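Local structure of putative phage capsid protein (Corynebacterium diphtheriae NCTC 13129, 2R9I) at residues R61-S64 with D65-K69. The protein is of unknown function, though its name and family suggest a phage capsid protein, of which this chain is the helical N-terminal piece. Residues are numbered along the deposited sequence; the frame is centred on the assembly and turned at random.
Sequences RGVS and DVTQK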
# COMPACT_ATOMS: atom_id res chain seq x y z
N ARG A 61 -1.01 -12.57 -6.41
CA ARG A 61 0.10 -13.52 -6.50
C ARG A 61 -0.36 -14.91 -6.10
O ARG A 61 -0.12 -15.88 -6.83
CB ARG A 61 1.27 -13.10 -5.63
CG ARG A 61 2.32 -12.33 -6.38
CD ARG A 61 3.23 -11.62 -5.39
NE ARG A 61 4.19 -10.74 -6.05
CZ ARG A 61 4.88 -9.78 -5.42
NH1 ARG A 61 4.69 -9.57 -4.12
NH2 ARG A 61 5.74 -9.03 -6.10
N GLY A 62 -1.04 -14.98 -4.97
CA GLY A 62 -1.58 -16.22 -4.45
C GLY A 62 -2.50 -16.96 -5.42
O GLY A 62 -2.37 -18.18 -5.59
N VAL A 63 -3.43 -16.25 -6.05
CA VAL A 63 -4.39 -16.90 -6.93
C VAL A 63 -3.72 -17.62 -8.08
O VAL A 63 -4.13 -18.73 -8.42
CB VAL A 63 -5.45 -15.95 -7.48
CG1 VAL A 63 -5.91 -16.41 -8.87
CG2 VAL A 63 -6.62 -15.88 -6.53
N SER A 64 -2.69 -17.03 -8.67
CA SER A 64 -2.03 -17.78 -9.73
C SER A 64 -1.09 -18.88 -9.19
O SER A 64 -0.90 -19.90 -9.86
CB SER A 64 -1.37 -16.86 -10.77
OG SER A 64 -0.28 -16.17 -10.21
N ASP A 65 -0.56 -18.69 -7.97
CA ASP A 65 0.21 -19.75 -7.26
C ASP A 65 -0.64 -21.00 -7.03
O ASP A 65 -0.18 -22.13 -7.20
CB ASP A 65 0.71 -19.29 -5.88
CG ASP A 65 1.91 -18.35 -5.95
OD1 ASP A 65 2.54 -18.27 -7.04
OD2 ASP A 65 2.20 -17.68 -4.91
N VAL A 66 -1.87 -20.73 -6.62
CA VAL A 66 -2.84 -21.72 -6.24
C VAL A 66 -3.36 -22.46 -7.47
O VAL A 66 -3.34 -23.68 -7.50
CB VAL A 66 -3.97 -21.03 -5.44
CG1 VAL A 66 -5.34 -21.63 -5.71
CG2 VAL A 66 -3.64 -21.06 -4.00
N THR A 67 -3.77 -21.70 -8.48
CA THR A 67 -4.32 -22.26 -9.69
C THR A 67 -3.32 -23.21 -10.32
O THR A 67 -3.69 -24.27 -10.83
CB THR A 67 -4.66 -21.14 -10.67
OG1 THR A 67 -5.67 -20.33 -10.07
CG2 THR A 67 -5.18 -21.70 -12.00
N GLN A 68 -2.06 -22.84 -10.23
CA GLN A 68 -1.02 -23.57 -10.89
C GLN A 68 -0.74 -24.84 -10.14
O GLN A 68 -0.02 -25.71 -10.59
CB GLN A 68 0.24 -22.73 -10.93
CG GLN A 68 1.11 -22.94 -12.15
CD GLN A 68 0.39 -22.65 -13.45
OE1 GLN A 68 -0.25 -21.62 -13.61
NE2 GLN A 68 0.50 -23.58 -14.40
N LYS A 69 -1.31 -24.95 -8.96
CA LYS A 69 -0.95 -26.05 -8.11
C LYS A 69 -2.10 -26.99 -8.08
O LYS A 69 -1.94 -28.17 -8.16
CB LYS A 69 -0.67 -25.57 -6.70
CG LYS A 69 0.71 -25.86 -6.26
CD LYS A 69 0.99 -25.21 -4.95
CE LYS A 69 1.82 -26.12 -4.10
NZ LYS A 69 2.05 -27.39 -4.82
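Thr67 meets Val63 one helical turn back with both its hydroxyl and its backbone amide, a worked example of how a threonine side chain folds onto its own helix. OG1 of Thr67 gives a hydrogen bond of 2.8 Å to the carbonyl O of Val63. The amide N of Thr67 gives another, of 3.0 Å, to that same O of Val63. The two donors come from opposite faces of the carbonyl plane, each tilted 29° from it. With OG1 beside the backbone N and anti to the carbonyl carbon (chi1 -63°), the hydroxyl faces back along the helix, while CG2 takes the place anti to the N. A second hydroxyl also turns to the backbone: Ser64 OG makes a weak bond of 3.4 Å to Arg61 O, three residues back.

The main chain carries most of the remaining polar contact in the i to i+4 pattern of an alpha-helix. Val66 N bonds to Gly62 O at 2.8 Å, Asp65 N to Arg61 O, and Gln68 N to Ser64 O. The carboxylate of Asp65 also lies by Arg61 O, with OD2 at 3.5 Å from it, but these are two acceptors and form no bond. CG of Asp65 stands beside its own backbone N (chi1 -76°).

Methyl groups meet oxygens. Val63 and Thr67 lie side by side, pointing the same way, with Val63 CG1 4.1 Å from Thr67 OG1, and CG2 of Val66 rests 3.5 Å from Gly62 O.

All this lies near the C-terminal end of helix 33-71, which runs on past helix 6-26 of the modelled helical hairpin. The chemistry implies a solvent-facing turn held by backbone bonds and the Thr67 hydroxyl, the Ser64 one adding little; Val63 O is gripped twice, which should favour the observed rotation of the Thr67 side chain.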